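Local coordinates for protein indole-3-acetic acid-amido synthetase GH3.15 (Arabidopsis thaliana, PDB 6E1Q) that conjugates glutamine, and possibly cysteine, to the auxin precursor indole-3-butyric acid, and glutamine to the herbicide 2,4-DB, using ATP, at residues F58-I70 with V394-V406. Residues are numbered along the deposited sequence; the frame is centred on the assembly and turned at random. Where two conformers were deposited one is given.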
ATOM      1  N   PHE A  58     -16.829 -22.025  18.377  1.00 57.43           N
ATOM      2  CA  PHE A  58     -15.829 -21.379  17.537  1.00 51.87           C
ATOM      3  C   PHE A  58     -14.791 -20.666  18.394  1.00 53.72           C
ATOM      4  O   PHE A  58     -13.587 -20.910  18.261  1.00 54.59           O
ATOM      5  CB  PHE A  58     -16.542 -20.420  16.576  1.00 51.37           C
ATOM      6  CG  PHE A  58     -15.623 -19.558  15.745  1.00 51.95           C
ATOM      7  CD1 PHE A  58     -15.144 -20.004  14.526  1.00 50.79           C
ATOM      8  CD2 PHE A  58     -15.308 -18.270  16.151  1.00 60.56           C
ATOM      9  CE1 PHE A  58     -14.329 -19.205  13.752  1.00 52.38           C
ATOM     10  CE2 PHE A  58     -14.491 -17.467  15.378  1.00 50.26           C
ATOM     11  CZ  PHE A  58     -14.021 -17.924  14.169  1.00 42.29           C
ATOM     12  N   LYS A  59     -15.249 -19.821  19.327  1.00 56.90           N
ATOM     13  CA  LYS A  59     -14.332 -19.018  20.131  1.00 52.61           C
ATOM     14  C   LYS A  59     -13.483 -19.884  21.047  1.00 55.83           C
ATOM     15  O   LYS A  59     -12.313 -19.567  21.282  1.00 62.19           O
ATOM     16  CB  LYS A  59     -15.111 -17.980  20.946  1.00 53.96           C
ATOM     17  CG  LYS A  59     -15.886 -16.954  20.103  1.00 65.31           C
ATOM     18  CD  LYS A  59     -15.365 -15.529  20.327  1.00 64.11           C
ATOM     19  CE  LYS A  59     -16.197 -14.479  19.589  1.00 65.04           C
ATOM     20  NZ  LYS A  59     -15.455 -13.180  19.390  1.00 58.46           N
ATOM     21  N   LYS A  60     -14.043 -20.989  21.544  1.00 53.40           N
ATOM     22  CA  LYS A  60     -13.335 -21.874  22.457  1.00 56.39           C
ATOM     23  C   LYS A  60     -12.322 -22.766  21.739  1.00 59.83           C
ATOM     24  O   LYS A  60     -11.204 -22.947  22.229  1.00 61.17           O
ATOM     25  CB  LYS A  60     -14.341 -22.733  23.225  1.00 77.25           C
ATOM     26  CG  LYS A  60     -13.790 -23.377  24.490  1.00 90.83           C
ATOM     27  CD  LYS A  60     -14.007 -24.889  24.516  1.00102.04           C
ATOM     28  CE  LYS A  60     -15.435 -25.275  24.149  1.00103.92           C
ATOM     29  NZ  LYS A  60     -15.550 -26.721  23.782  1.00101.24           N
ATOM     30  N   ASN A  61     -12.680 -23.331  20.581  1.00 60.77           N
ATOM     31  CA  ASN A  61     -11.904 -24.438  20.023  1.00 54.64           C
ATOM     32  C   ASN A  61     -11.023 -24.074  18.834  1.00 57.56           C
ATOM     33  O   ASN A  61     -10.097 -24.829  18.528  1.00 59.72           O
ATOM     34  CB  ASN A  61     -12.829 -25.579  19.587  1.00 56.04           C
ATOM     35  CG  ASN A  61     -13.499 -26.254  20.753  1.00 67.19           C
ATOM     36  OD1 ASN A  61     -13.017 -26.180  21.885  1.00 67.07           O
ATOM     37  ND2 ASN A  61     -14.614 -26.925  20.488  1.00 73.70           N
ATOM     38  N   VAL A  62     -11.294 -22.981  18.142  1.00 53.46           N
ATOM     39  CA  VAL A  62     -10.510 -22.604  16.953  1.00 50.22           C
ATOM     40  C   VAL A  62      -9.417 -21.661  17.410  1.00 49.48           C
ATOM     41  O   VAL A  62      -9.706 -20.617  18.004  1.00 50.91           O
ATOM     42  CB  VAL A  62     -11.403 -21.961  15.885  1.00 49.68           C
ATOM     43  CG1 VAL A  62     -10.551 -21.429  14.732  1.00 41.11           C
ATOM     44  CG2 VAL A  62     -12.448 -22.976  15.393  1.00 47.45           C
ATOM     45  N   PRO A  63      -8.143 -21.977  17.162  1.00 56.57           N
ATOM     46  CA  PRO A  63      -7.062 -21.124  17.650  1.00 52.70           C
ATOM     47  C   PRO A  63      -6.865 -19.886  16.789  1.00 49.71           C
ATOM     48  O   PRO A  63      -7.160 -19.858  15.589  1.00 39.91           O
ATOM     49  CB  PRO A  63      -5.840 -22.046  17.573  1.00 52.66           C
ATOM     50  CG  PRO A  63      -6.134 -22.894  16.373  1.00 50.57           C
ATOM     51  CD  PRO A  63      -7.628 -23.137  16.409  1.00 57.02           C
ATOM     52  N   VAL A  64      -6.342 -18.845  17.428  1.00 48.88           N
ATOM     53  CA  VAL A  64      -5.924 -17.646  16.711  1.00 44.55           C
ATOM     54  C   VAL A  64      -4.537 -17.909  16.142  1.00 40.16           C
ATOM     55  O   VAL A  64      -3.606 -18.233  16.886  1.00 46.77           O
ATOM     56  CB  VAL A  64      -5.932 -16.417  17.633  1.00 47.11           C
ATOM     57  CG1 VAL A  64      -5.586 -15.160  16.845  1.00 43.92           C
ATOM     58  CG2 VAL A  64      -7.294 -16.271  18.294  1.00 43.66           C
ATOM     59  N   VAL A  65      -4.393 -17.766  14.824  1.00 40.05           N
ATOM     60  CA  VAL A  65      -3.202 -18.230  14.136  1.00 44.02           C
ATOM     61  C   VAL A  65      -2.583 -17.096  13.336  1.00 41.36           C
ATOM     62  O   VAL A  65      -3.219 -16.075  13.064  1.00 40.53           O
ATOM     63  CB  VAL A  65      -3.513 -19.420  13.211  1.00 41.34           C
ATOM     64  CG1 VAL A  65      -3.996 -20.589  14.030  1.00 42.55           C
ATOM     65  CG2 VAL A  65      -4.552 -19.015  12.165  1.00 29.90           C
ATOM     66  N   THR A  66      -1.318 -17.297  12.966  1.00 35.34           N
ATOM     67  CA  THR A  66      -0.602 -16.474  12.003  1.00 32.79           C
ATOM     68  C   THR A  66      -0.394 -17.272  10.723  1.00 38.72           C
ATOM     69  O   THR A  66      -0.643 -18.478  10.677  1.00 36.41           O
ATOM     70  CB  THR A  66       0.762 -16.032  12.533  1.00 36.08           C
ATOM     71  OG1 THR A  66       1.548 -17.195  12.825  1.00 39.12           O
ATOM     72  CG2 THR A  66       0.618 -15.162  13.779  1.00 42.78           C
ATOM     73  N   TYR A  67       0.100 -16.583   9.686  1.00 39.27           N
ATOM     74  CA  TYR A  67       0.463 -17.263   8.447  1.00 30.23           C
ATOM     75  C   TYR A  67       1.414 -18.419   8.715  1.00 36.48           C
ATOM     76  O   TYR A  67       1.276 -19.498   8.119  1.00 33.53           O
ATOM     77  CB  TYR A  67       1.101 -16.286   7.465  1.00 34.63           C
ATOM     78  CG  TYR A  67       1.351 -16.928   6.120  1.00 36.82           C
ATOM     79  CD1 TYR A  67       0.333 -17.033   5.190  1.00 41.20           C
ATOM     80  CD2 TYR A  67       2.596 -17.481   5.800  1.00 37.87           C
ATOM     81  CE1 TYR A  67       0.549 -17.631   3.956  1.00 39.17           C
ATOM     82  CE2 TYR A  67       2.820 -18.083   4.567  1.00 33.26           C
ATOM     83  CZ  TYR A  67       1.783 -18.149   3.650  1.00 40.15           C
ATOM     84  OH  TYR A  67       1.962 -18.727   2.424  1.00 49.31           O
ATOM     85  N   GLU A  68       2.364 -18.227   9.633  0.51 34.98           N
ATOM     86  CA  GLU A  68       3.326 -19.283   9.940  0.51 40.06           C
ATOM     87  C   GLU A  68       2.631 -20.566  10.382  0.51 39.34           C
ATOM     88  O   GLU A  68       3.079 -21.669  10.046  0.51 40.09           O
ATOM     89  CB  GLU A  68       4.293 -18.813  11.025  0.51 47.88           C
ATOM     90  CG  GLU A  68       5.355 -17.827  10.571  0.51 50.55           C
ATOM     91  CD  GLU A  68       4.790 -16.496  10.098  0.51 47.66           C
ATOM     92  OE1 GLU A  68       5.490 -15.828   9.319  0.51 48.89           O
ATOM     93  OE2 GLU A  68       3.667 -16.111  10.499  0.51 38.47           O
ATOM     94  N   ASP A  69       1.536 -20.452  11.138  1.00 36.16           N
ATOM     95  CA  ASP A  69       0.908 -21.657  11.674  1.00 38.72           C
ATOM     96  C   ASP A  69       0.153 -22.431  10.600  1.00 35.51           C
ATOM     97  O   ASP A  69      -0.039 -23.640  10.738  1.00 39.45           O
ATOM     98  CB  ASP A  69      -0.060 -21.320  12.816  1.00 40.59           C
ATOM     99  CG  ASP A  69       0.585 -20.522  13.933  1.00 44.19           C
ATOM    100  OD1 ASP A  69       1.652 -20.928  14.451  1.00 58.21           O
ATOM    101  OD2 ASP A  69       0.002 -19.477  14.300  1.00 46.03           O
ATOM    102  N   ILE A  70      -0.327 -21.763   9.555  1.00 28.91           N
ATOM    103  CA  ILE A  70      -1.158 -22.433   8.565  1.00 39.57           C
ATOM    104  C   ILE A  70      -0.470 -22.578   7.214  1.00 38.20           C
ATOM    105  O   ILE A  70      -1.088 -23.093   6.272  1.00 34.36           O
ATOM    106  CB  ILE A  70      -2.525 -21.732   8.424  1.00 37.11           C
ATOM    107  CG1 ILE A  70      -2.377 -20.235   8.161  1.00 36.66           C
ATOM    108  CG2 ILE A  70      -3.331 -21.909   9.707  1.00 43.60           C
ATOM    109  CD1 ILE A  70      -2.325 -19.856   6.714  1.00 36.88           C
ATOM    110  N   VAL A 394      -8.380  -9.911  13.330  1.00 34.62           N
ATOM    111  CA  VAL A 394      -8.326 -11.363  13.330  1.00 33.66           C
ATOM    112  C   VAL A 394      -9.501 -11.805  12.466  1.00 38.69           C
ATOM    113  O   VAL A 394     -10.665 -11.666  12.876  1.00 33.48           O
ATOM    114  CB  VAL A 394      -8.423 -11.929  14.759  1.00 39.63           C
ATOM    115  CG1 VAL A 394      -8.456 -13.433  14.748  1.00 41.81           C
ATOM    116  CG2 VAL A 394      -7.248 -11.430  15.612  1.00 30.92           C
ATOM    117  N   VAL A 395      -9.215 -12.286  11.254  1.00 32.55           N
ATOM    118  CA  VAL A 395     -10.242 -12.439  10.231  1.00 31.26           C
ATOM    119  C   VAL A 395     -10.529 -13.910   9.988  1.00 32.15           C
ATOM    120  O   VAL A 395      -9.632 -14.761   9.997  1.00 34.68           O
ATOM    121  CB  VAL A 395      -9.867 -11.727   8.914  1.00 31.48           C
ATOM    122  CG1 VAL A 395      -9.555 -10.249   9.174  1.00 29.02           C
ATOM    123  CG2 VAL A 395      -8.683 -12.445   8.201  1.00 28.55           C
ATOM    124  N   THR A 396     -11.771 -14.214   9.707  1.00 31.27           N
ATOM    125  CA  THR A 396     -12.232 -15.518   9.362  1.00 27.86           C
ATOM    126  C   THR A 396     -12.940 -15.275   8.054  1.00 39.60           C
ATOM    127  O   THR A 396     -13.838 -14.495   7.976  1.00 36.98           O
ATOM    128  CB  THR A 396     -13.163 -16.077  10.393  1.00 30.35           C
ATOM    129  OG1 THR A 396     -12.406 -16.423  11.517  1.00 38.37           O
ATOM    130  CG2 THR A 396     -13.787 -17.276   9.906  1.00 30.81           C
ATOM    131  N   THR A 397     -12.522 -15.984   7.037  1.00 32.31           N
ATOM    132  CA  THR A 397     -12.955 -15.763   5.682  1.00 34.13           C
ATOM    133  C   THR A 397     -13.591 -16.882   4.922  1.00 36.58           C
ATOM    134  O   THR A 397     -13.725 -17.938   5.391  1.00 34.86           O
ATOM    135  CB  THR A 397     -11.762 -15.297   4.818  1.00 32.20           C
ATOM    136  OG1 THR A 397     -10.977 -16.402   4.457  1.00 33.19           O
ATOM    137  CG2 THR A 397     -10.882 -14.403   5.555  1.00 33.80           C
ATOM    138  N   PHE A 398     -13.972 -16.550   3.715  1.00 35.97           N
ATOM    139  CA  PHE A 398     -14.573 -17.448   2.781  1.00 38.06           C
ATOM    140  C   PHE A 398     -13.574 -18.148   1.874  1.00 44.71           C
ATOM    141  O   PHE A 398     -13.971 -18.866   1.034  1.00 45.62           O
ATOM    142  CB  PHE A 398     -15.577 -16.726   1.916  1.00 48.39           C
ATOM    143  CG  PHE A 398     -16.841 -16.327   2.616  1.00 55.42           C
ATOM    144  CD1 PHE A 398     -17.821 -17.231   2.852  1.00 48.02           C
ATOM    145  CD2 PHE A 398     -17.043 -15.045   3.011  1.00 61.45           C
ATOM    146  CE1 PHE A 398     -18.970 -16.877   3.460  1.00 56.67           C
ATOM    147  CE2 PHE A 398     -18.201 -14.687   3.647  1.00 58.61           C
ATOM    148  CZ  PHE A 398     -19.156 -15.607   3.874  1.00 48.76           C
ATOM    149  N   SER A 399     -12.293 -17.900   2.025  1.00 35.96           N
ATOM    150  CA  SER A 399     -11.238 -18.569   1.266  1.00 35.88           C
ATOM    151  C   SER A 399     -10.284 -19.342   2.178  1.00 40.28           C
ATOM    152  O   SER A 399      -9.079 -19.380   1.928  1.00 35.84           O
ATOM    153  CB  SER A 399     -10.467 -17.556   0.415  1.00 26.83           C
ATOM    154  OG  SER A 399     -11.260 -17.133  -0.690  1.00 34.16           O
ATOM    155  N   GLY A 400     -10.801 -19.930   3.262  1.00 35.80           N
ATOM    156  CA  GLY A 400     -10.035 -20.894   4.031  1.00 32.82           C
ATOM    157  C   GLY A 400      -9.139 -20.351   5.126  1.00 38.00           C
ATOM    158  O   GLY A 400      -8.240 -21.071   5.570  1.00 38.89           O
ATOM    159  N   LEU A 401      -9.352 -19.124   5.594  1.00 33.00           N
ATOM    160  CA  LEU A 401      -8.666 -18.617   6.781  1.00 32.61           C
ATOM    161  C   LEU A 401      -9.652 -18.486   7.940  1.00 38.86           C
ATOM    162  O   LEU A 401     -10.788 -18.025   7.760  1.00 38.71           O
ATOM    163  CB  LEU A 401      -8.006 -17.270   6.498  1.00 36.81           C
ATOM    164  CG  LEU A 401      -7.003 -17.317   5.338  1.00 38.61           C
ATOM    165  CD1 LEU A 401      -6.447 -15.937   5.081  1.00 41.16           C
ATOM    166  CD2 LEU A 401      -5.879 -18.308   5.639  1.00 31.63           C
ATOM    167  N   TYR A 402      -9.207 -18.882   9.134  1.00 30.42           N
ATOM    168  CA  TYR A 402     -10.050 -18.919  10.319  1.00 33.78           C
ATOM    169  C   TYR A 402      -9.285 -18.269  11.461  1.00 36.68           C
ATOM    170  O   TYR A 402      -8.206 -18.744  11.828  1.00 35.85           O
ATOM    171  CB  TYR A 402     -10.436 -20.362  10.652  1.00 35.74           C
ATOM    172  CG  TYR A 402     -11.084 -21.046   9.477  1.00 37.18           C
ATOM    173  CD1 TYR A 402     -12.448 -20.907   9.241  1.00 34.88           C
ATOM    174  CD2 TYR A 402     -10.331 -21.801   8.581  1.00 34.37           C
ATOM    175  CE1 TYR A 402     -13.049 -21.520   8.162  1.00 34.27           C
ATOM    176  CE2 TYR A 402     -10.924 -22.428   7.492  1.00 34.48           C
ATOM    177  CZ  TYR A 402     -12.287 -22.276   7.292  1.00 38.90           C
ATOM    178  OH  TYR A 402     -12.908 -22.866   6.224  1.00 36.15           O
ATOM    179  N   ARG A 403      -9.826 -17.169  11.986  1.00 30.79           N
ATOM    180  CA  ARG A 403      -9.229 -16.425  13.101  1.00 36.73           C
ATOM    181  C   ARG A 403      -7.752 -16.152  12.846  1.00 36.97           C
ATOM    182  O   ARG A 403      -6.868 -16.523  13.623  1.00 33.50           O
ATOM    183  CB  ARG A 403      -9.416 -17.155  14.431  1.00 35.93           C
ATOM    184  CG  ARG A 403     -10.820 -17.682  14.622  1.00 40.92           C
ATOM    185  CD  ARG A 403     -11.053 -18.127  16.044  1.00 40.38           C
ATOM    186  NE  ARG A 403     -11.306 -16.995  16.928  1.00 45.82           N
ATOM    187  CZ  ARG A 403     -11.245 -17.059  18.254  1.00 51.81           C
ATOM    188  NH1 ARG A 403     -10.924 -18.203  18.852  1.00 51.64           N
ATOM    189  NH2 ARG A 403     -11.501 -15.982  18.979  1.00 58.41           N
ATOM    190  N   TYR A 404      -7.509 -15.473  11.735  1.00 37.32           N
ATOM    191  CA  TYR A 404      -6.177 -15.322  11.187  1.00 32.52           C
ATOM    192  C   TYR A 404      -5.700 -13.901  11.448  1.00 35.08           C
ATOM    193  O   TYR A 404      -6.420 -12.932  11.180  1.00 30.68           O
ATOM    194  CB  TYR A 404      -6.201 -15.651   9.690  1.00 32.62           C
ATOM    195  CG  TYR A 404      -4.965 -15.288   8.899  1.00 35.91           C
ATOM    196  CD1 TYR A 404      -4.778 -13.986   8.419  1.00 31.34           C
ATOM    197  CD2 TYR A 404      -4.007 -16.255   8.579  1.00 36.45           C
ATOM    198  CE1 TYR A 404      -3.657 -13.650   7.659  1.00 28.66           C
ATOM    199  CE2 TYR A 404      -2.875 -15.922   7.826  1.00 33.90           C
ATOM    200  CZ  TYR A 404      -2.709 -14.625   7.366  1.00 34.74           C
ATOM    201  OH  TYR A 404      -1.605 -14.279   6.608  1.00 34.59           O
ATOM    202  N   ARG A 405      -4.496 -13.784  11.973  1.00 32.75           N
ATOM    203  CA  ARG A 405      -3.953 -12.496  12.355  1.00 34.57           C
ATOM    204  C   ARG A 405      -3.383 -11.798  11.132  1.00 38.46           C
ATOM    205  O   ARG A 405      -2.513 -12.336  10.442  1.00 37.39           O
ATOM    206  CB  ARG A 405      -2.893 -12.675  13.437  1.00 35.40           C
ATOM    207  CG  ARG A 405      -3.509 -12.958  14.799  1.00 39.02           C
ATOM    208  CD  ARG A 405      -2.440 -13.391  15.787  1.00 39.84           C
ATOM    209  NE  ARG A 405      -1.545 -12.284  16.093  1.00 37.65           N
ATOM    210  CZ  ARG A 405      -0.418 -12.413  16.780  1.00 51.42           C
ATOM    211  NH1 ARG A 405      -0.057 -13.606  17.238  1.00 54.12           N
ATOM    212  NH2 ARG A 405       0.341 -11.349  17.012  1.00 55.74           N
ATOM    213  N   VAL A 406      -3.877 -10.590  10.883  1.00 34.20           N
ATOM    214  CA  VAL A 406      -3.576  -9.861   9.664  1.00 39.74           C
ATOM    215  C   VAL A 406      -2.260  -9.103   9.766  1.00 38.82           C
ATOM    216  O   VAL A 406      -1.624  -8.832   8.740  1.00 43.59           O
ATOM    217  CB  VAL A 406      -4.801  -8.970   9.375  1.00 42.39           C
ATOM    218  CG1 VAL A 406      -4.432  -7.736   8.619  1.00 49.93           C
ATOM    219  CG2 VAL A 406      -5.847  -9.786   8.626  1.00 41.79           C
TER
HETATM  220  O   HOH W   1      -7.597 -21.078  13.207  1.00 36.03           O
HETATM  221  O   HOH W   2      -0.167 -13.619   9.795  1.00 39.46           O
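R403 reaches into the hollow where helix 55-61 ends, its NH1 meeting the carbonyls of K59 and V62. Its chain, bent about CG-CD (chi3 79°), runs antiparallel to the F58 side chain, whose CZ lies 3.2 Å from R403 CG, while V62 CG1 fits against R403 CD at 3.6 Å. The guanidinium has V64 CG2 over the centre of one face and F58 CD2 and K59 CA over the other. In its plane, NH1 donates to V62 O (2.8 Å, 150°); a weak second bond goes to K59 O. Replacing R403 by an alanine is likely to leave V62 O without this donor and open a gap between F58 and V64.

Beyond it a single bridge joins the linker to strand 404-416: V65 N donates to R403 O at 3.0 Å, and R405 N to V65 O at 2.8 Å. V64 CG1 settles between R405 CG and V394 CG1. At the far end, L401 CD1 covers one face of the Y404 ring, I70 CD1 approaches Y404 CE2 obliquely (4.1 Å), and Y404 OH lies at the edge of the Y67 ring, 3.5 Å from Y67 CB.

E358 bridges R403 and K59, and D381 also pairs with K59, probably offsetting both charges; Y404 OH bonds to the ATP-site residue E330, linking this N-terminal–central domain junction to the nucleotide site.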